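Local coordinates for hyperpolarization-activated (Ih) channel (Strongylocentrotus purpuratus, PDB 2PTM), which probably acts as a voltage-gated potassium channel, its C-terminal region (the piece present here) binding cyclic AMP, at residues V76-G81 / R184-E189; V87-T92 / N174-E179. One frame throughout, in Å; residues are numbered along the deposited sequence.

Interaction 1: residues V76-G81 / R184-E189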
loop_
_atom_site.group_PDB
_atom_site.type_symbol
_atom_site.label_atom_id
_atom_site.label_comp_id
_atom_site.label_asym_id
_atom_site.label_seq_id
_atom_site.Cartn_x
_atom_site.Cartn_y
_atom_site.Cartn_z
ATOM N N VAL A 76 -13.960 -8.779 28.869
ATOM C CA VAL A 76 -13.406 -7.461 29.152
ATOM C C VAL A 76 -14.421 -6.540 29.838
ATOM O O VAL A 76 -15.335 -6.021 29.195
ATOM C CB VAL A 76 -12.863 -6.785 27.872
ATOM C CG1 VAL A 76 -12.245 -5.434 28.204
ATOM C CG2 VAL A 76 -11.836 -7.683 27.205
ATOM N N PRO A 77 -14.251 -6.324 31.152
ATOM C CA PRO A 77 -15.177 -5.466 31.901
ATOM C C PRO A 77 -15.296 -4.088 31.259
ATOM O O PRO A 77 -16.348 -3.467 31.354
ATOM C CB PRO A 77 -14.519 -5.364 33.281
ATOM C CG PRO A 77 -13.680 -6.613 33.392
ATOM C CD PRO A 77 -13.153 -6.823 31.999
ATOM N N PHE A 78 -14.228 -3.641 30.599
ATOM C CA PHE A 78 -14.204 -2.364 29.892
ATOM C C PHE A 78 -15.405 -2.205 28.954
ATOM O O PHE A 78 -15.952 -1.108 28.814
ATOM C CB PHE A 78 -12.880 -2.232 29.122
ATOM C CG PHE A 78 -12.778 -0.997 28.267
ATOM C CD1 PHE A 78 -12.767 0.265 28.840
ATOM C CD2 PHE A 78 -12.662 -1.102 26.889
ATOM C CE1 PHE A 78 -12.663 1.397 28.053
ATOM C CE2 PHE A 78 -12.557 0.027 26.094
ATOM C CZ PHE A 78 -12.558 1.277 26.673
ATOM N N PHE A 79 -15.825 -3.304 28.330
ATOM C CA PHE A 79 -16.912 -3.265 27.349
ATOM C C PHE A 79 -18.307 -3.317 27.964
ATOM O O PHE A 79 -19.302 -3.220 27.245
ATOM C CB PHE A 79 -16.779 -4.408 26.340
ATOM C CG PHE A 79 -15.594 -4.287 25.432
ATOM C CD1 PHE A 79 -15.274 -3.076 24.844
ATOM C CD2 PHE A 79 -14.813 -5.394 25.146
ATOM C CE1 PHE A 79 -14.185 -2.969 23.999
ATOM C CE2 PHE A 79 -13.724 -5.293 24.305
ATOM C CZ PHE A 79 -13.409 -4.079 23.731
ATOM N N VAL A 80 -18.382 -3.478 29.282
ATOM C CA VAL A 80 -19.669 -3.578 29.965
ATOM C C VAL A 80 -20.450 -2.271 29.878
ATOM O O VAL A 80 -19.978 -1.224 30.324
ATOM C CB VAL A 80 -19.476 -3.997 31.428
ATOM N N GLY A 81 -21.643 -2.339 29.294
ATOM C CA GLY A 81 -22.505 -1.177 29.167
ATOM C C GLY A 81 -22.095 -0.228 28.056
ATOM O O GLY A 81 -22.733 0.806 27.851
ATOM N N ARG A 184 -12.795 7.294 26.211
ATOM C CA ARG A 184 -11.496 7.864 26.543
ATOM C C ARG A 184 -11.471 8.152 28.031
ATOM O O ARG A 184 -10.458 7.941 28.704
ATOM C CB ARG A 184 -11.226 9.158 25.773
ATOM C CG ARG A 184 -9.887 9.795 26.131
ATOM C CD ARG A 184 -9.532 10.966 25.221
ATOM N NE ARG A 184 -9.234 10.547 23.851
ATOM C CZ ARG A 184 -8.039 10.131 23.433
ATOM N NH1 ARG A 184 -7.018 10.066 24.280
ATOM N NH2 ARG A 184 -7.864 9.778 22.167
ATOM N N LYS A 185 -12.595 8.644 28.540
ATOM C CA LYS A 185 -12.703 8.984 29.953
ATOM C C LYS A 185 -12.532 7.733 30.791
ATOM O O LYS A 185 -11.727 7.707 31.718
ATOM C CB LYS A 185 -14.044 9.649 30.245
ATOM N N THR A 186 -13.277 6.683 30.457
ATOM C CA THR A 186 -13.172 5.446 31.222
ATOM C C THR A 186 -11.770 4.861 31.096
ATOM O O THR A 186 -11.235 4.305 32.049
ATOM C CB THR A 186 -14.254 4.406 30.842
ATOM O OG1 THR A 186 -13.864 3.700 29.661
ATOM C CG2 THR A 186 -15.596 5.082 30.616
ATOM N N MET A 187 -11.153 5.012 29.928
ATOM C CA MET A 187 -9.804 4.499 29.747
ATOM C C MET A 187 -8.782 5.275 30.576
ATOM O O MET A 187 -7.922 4.685 31.219
ATOM C CB MET A 187 -9.402 4.522 28.270
ATOM C CG MET A 187 -8.029 3.937 28.004
ATOM S SD MET A 187 -8.082 2.238 27.395
ATOM C CE MET A 187 -9.170 2.449 25.987
ATOM N N GLU A 188 -8.860 6.599 30.547
ATOM C CA GLU A 188 -7.940 7.412 31.337
ATOM C C GLU A 188 -8.019 7.047 32.818
ATOM O O GLU A 188 -7.007 7.012 33.511
ATOM C CB GLU A 188 -8.213 8.902 31.122
ATOM C CG GLU A 188 -7.731 9.413 29.771
ATOM C CD GLU A 188 -8.265 10.794 29.433
ATOM O OE1 GLU A 188 -9.137 11.296 30.177
ATOM O OE2 GLU A 188 -7.818 11.375 28.418
ATOM N N GLU A 189 -9.217 6.739 33.297
ATOM C CA GLU A 189 -9.390 6.433 34.718
ATOM C C GLU A 189 -8.618 5.184 35.186
ATOM O O GLU A 189 -8.070 5.182 36.279
ATOM C CB GLU A 189 -10.877 6.366 35.087
ATOM C CG GLU A 189 -11.608 7.683 34.849
ATOM C CD GLU A 189 -13.124 7.559 34.908
ATOM O OE1 GLU A 189 -13.639 6.439 35.132
ATOM O OE2 GLU A 189 -13.804 8.592 34.725
#

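Interaction 2: residues V87-T92 / N174-E179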
loop_
_atom_site.group_PDB
_atom_site.type_symbol
_atom_site.label_atom_id
_atom_site.label_comp_id
_atom_site.label_asym_id
_atom_site.label_seq_id
_atom_site.Cartn_x
_atom_site.Cartn_y
_atom_site.Cartn_z
ATOM N N VAL A 87 -18.310 -1.057 20.540
ATOM C CA VAL A 87 -17.809 -2.427 20.516
ATOM C C VAL A 87 -17.595 -2.898 19.067
ATOM O O VAL A 87 -16.561 -3.472 18.734
ATOM C CB VAL A 87 -18.751 -3.394 21.246
ATOM C CG1 VAL A 87 -18.205 -4.815 21.167
ATOM C CG2 VAL A 87 -18.941 -2.960 22.694
ATOM N N THR A 88 -18.566 -2.640 18.199
ATOM C CA THR A 88 -18.424 -3.055 16.808
ATOM C C THR A 88 -17.205 -2.416 16.129
ATOM O O THR A 88 -16.452 -3.083 15.411
ATOM C CB THR A 88 -19.705 -2.778 16.005
ATOM O OG1 THR A 88 -20.742 -3.655 16.468
ATOM C CG2 THR A 88 -19.462 -3.014 14.520
ATOM N N ARG A 89 -17.001 -1.128 16.368
ATOM C CA ARG A 89 -15.871 -0.423 15.775
ATOM C C ARG A 89 -14.541 -1.038 16.213
ATOM O O ARG A 89 -13.659 -1.291 15.392
ATOM C CB ARG A 89 -15.904 1.059 16.148
ATOM C CG ARG A 89 -14.819 1.890 15.464
ATOM C CD ARG A 89 -15.119 2.074 13.990
ATOM N NE ARG A 89 -16.342 2.849 13.784
ATOM C CZ ARG A 89 -16.909 3.061 12.600
ATOM N NH1 ARG A 89 -16.375 2.541 11.503
ATOM N NH2 ARG A 89 -18.015 3.791 12.514
ATOM N N VAL A 90 -14.401 -1.280 17.510
ATOM C CA VAL A 90 -13.171 -1.848 18.047
ATOM C C VAL A 90 -12.885 -3.226 17.469
ATOM O O VAL A 90 -11.801 -3.457 16.933
ATOM C CB VAL A 90 -13.207 -1.928 19.581
ATOM C CG1 VAL A 90 -11.991 -2.693 20.110
ATOM C CG2 VAL A 90 -13.253 -0.530 20.159
ATOM N N VAL A 91 -13.857 -4.133 17.556
ATOM C CA VAL A 91 -13.612 -5.509 17.134
ATOM C C VAL A 91 -13.251 -5.602 15.655
ATOM O O VAL A 91 -12.538 -6.511 15.257
ATOM C CB VAL A 91 -14.777 -6.491 17.467
ATOM C CG1 VAL A 91 -14.949 -6.651 18.985
ATOM C CG2 VAL A 91 -16.081 -6.070 16.803
ATOM N N THR A 92 -13.731 -4.664 14.844
ATOM C CA THR A 92 -13.416 -4.690 13.417
ATOM C C THR A 92 -12.002 -4.173 13.149
ATOM O O THR A 92 -11.463 -4.354 12.058
ATOM C CB THR A 92 -14.420 -3.868 12.579
ATOM O OG1 THR A 92 -14.345 -2.489 12.954
ATOM C CG2 THR A 92 -15.843 -4.375 12.773
ATOM N N ASN A 174 -6.751 6.072 18.652
ATOM C CA ASN A 174 -7.123 7.477 18.680
ATOM C C ASN A 174 -8.410 7.743 17.906
ATOM O O ASN A 174 -9.166 8.637 18.249
ATOM C CB ASN A 174 -5.974 8.354 18.176
ATOM C CG ASN A 174 -4.917 8.590 19.238
ATOM O OD1 ASN A 174 -5.230 8.949 20.375
ATOM N ND2 ASN A 174 -3.658 8.392 18.871
ATOM N N GLN A 175 -8.662 6.943 16.877
ATOM C CA GLN A 175 -9.893 7.051 16.103
ATOM C C GLN A 175 -11.123 6.693 16.939
ATOM O O GLN A 175 -12.077 7.463 17.009
ATOM C CB GLN A 175 -9.826 6.152 14.865
ATOM C CG GLN A 175 -8.887 6.644 13.774
ATOM C CD GLN A 175 -8.776 5.660 12.618
ATOM O OE1 GLN A 175 -9.545 4.698 12.524
ATOM N NE2 GLN A 175 -7.812 5.895 11.733
ATOM N N VAL A 176 -11.100 5.528 17.579
ATOM C CA VAL A 176 -12.267 5.062 18.321
ATOM C C VAL A 176 -12.568 5.908 19.565
ATOM O O VAL A 176 -13.730 6.069 19.945
ATOM C CB VAL A 176 -12.157 3.568 18.688
ATOM C CG1 VAL A 176 -11.790 2.761 17.459
ATOM C CG2 VAL A 176 -11.127 3.358 19.771
ATOM N N LEU A 177 -11.522 6.457 20.181
ATOM C CA LEU A 177 -11.679 7.326 21.347
ATOM C C LEU A 177 -12.247 8.696 20.988
ATOM O O LEU A 177 -12.887 9.348 21.817
ATOM C CB LEU A 177 -10.345 7.500 22.072
ATOM C CG LEU A 177 -10.109 6.535 23.232
ATOM C CD1 LEU A 177 -10.489 5.119 22.857
ATOM C CD2 LEU A 177 -8.666 6.605 23.729
ATOM N N ASP A 178 -11.988 9.142 19.764
ATOM C CA ASP A 178 -12.553 10.400 19.291
ATOM C C ASP A 178 -14.019 10.188 18.954
ATOM O O ASP A 178 -14.871 11.018 19.263
ATOM C CB ASP A 178 -11.804 10.904 18.059
ATOM C CG ASP A 178 -10.459 11.509 18.405
ATOM O OD1 ASP A 178 -10.140 11.604 19.609
ATOM O OD2 ASP A 178 -9.722 11.890 17.470
ATOM N N GLU A 179 -14.303 9.059 18.318
ATOM C CA GLU A 179 -15.660 8.738 17.922
ATOM C C GLU A 179 -16.518 8.499 19.157
ATOM O O GLU A 179 -17.701 8.832 19.172
ATOM C CB GLU A 179 -15.675 7.513 17.005
ATOM C CG GLU A 179 -17.000 7.281 16.307
ATOM C CD GLU A 179 -16.919 6.227 15.225
ATOM O OE1 GLU A 179 -15.902 5.500 15.178
ATOM O OE2 GLU A 179 -17.876 6.125 14.424
#

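Interaction 1: residues V76-G81 / R184-E189
Phe-78 reaches from the short 3-10 turn 77-79 to helix 181-192 and meets it at Thr-186 and Met-187. From CB the side chain sets out with CG anti to the backbone N (chi1 176°), which brings the ring up to the helix. CD1 lies 3.7 Å from Thr-186 OG1, and the next atom, CE1, comes closest at 3.1 Å from the same oxygen. The hydroxyl thus sits at the ring's C-H edge, near its plane, while it also makes a weak hydrogen bond to Met-183 O one turn back. Further out, CZ touches the methyl CE of Met-187 at 3.7 Å. The methionine chain, kinked twice beyond CB, brings SD to 5.0 Å from the centroid of the Phe-78 ring, 27° off its normal, an oblique Met-aromatic contact.

Helix 70-75, the 3-10 turn and helix 84-93 make up the helix/3-10/helix (N3A) motif of cyclic nucleotide-binding domains, which here meets the last helix, 181-192; Arg-194, just past the end of that helix, is one of the residues that bind cyclic AMP. The turn is held by Phe-79 N bonding Val-76 O at 2.9 Å. Met-187 is buried: besides Phe-78 it packs on Phe-173 and Leu-148, and its side chain comes within about 4 Å of that of Glu-144, which binds cyclic AMP.

Interaction 2: residues V87-T92 / N174-E179
Arg-89 and Glu-179 extend roughly perpendicular to one another between two helices, and their flat ends form a salt bridge with the guanidinium and carboxylate planes turned 31° apart. NH2 of Arg-89 lies 3.0 Å from OE2 of Glu-179, but the N-H points well off the oxygen (129°), leaving the hydrogen bond weak. NE of Arg-89 stands 3.0 Å from OE1 of Glu-179. The arginine starts with CG anti to its N, and two kinks further along its chain, about CB-CG and CG-CD, fold the guanidinium to this position, whereas the glutamate reaches out straight to meet it.

Nearer the backbones the packing is apolar. Arg-89 and Val-176 lie alongside each other, pointing opposite ways, with CG of Arg-89 3.7 Å from CG1 of Val-176; CG2 of Val-90 approaches CG2 of the same valine more loosely, at 4.4 Å. The contact joins helices 84-93 and 170-179, which flank the beta roll of the cyclic nucleotide-binding domain in sequence; the segments 87-92 and 174-179 run antiparallel (175°), their axes 10.4 Å apart at closest approach.

The buried Glu-179 is also held from outside the chain: its OE2 accepts a hydrogen bond from the backbone N of Phe-111 of a second subunit, whose side chain packs on Arg-89. With a leucine here in place of Arg-89, the Glu-179 carboxylate would probably lose its charged mate on helix 84-93. Arg-89 O accepts a 2.8 Å hydrogen bond from OG1 of Thr-92, whose oxygen sits above the carbonyl plane.

How the interactions relate
Interactions 1 and 2 have centres about 12 Å apart, on the same side of the chain's centre. Along the chain interaction 2 is nested inside interaction 1: segments 76-81 and 87-92 come first, then the beta strands and helix 145-149, and then 174-179 and 184-189 on the successive helices 170-179 and 181-192. The two also touch directly: Phe-79 CZ packs 4.1 Å from Val-90 CG1, and Arg-184 NH2 makes a probable hydrogen bond with Asn-174 OD1. Together they tie the segments before the beta roll to the helices after it. Interaction 1 lies nearer the cyclic AMP pocket; interaction 2 reaches a neighbouring subunit.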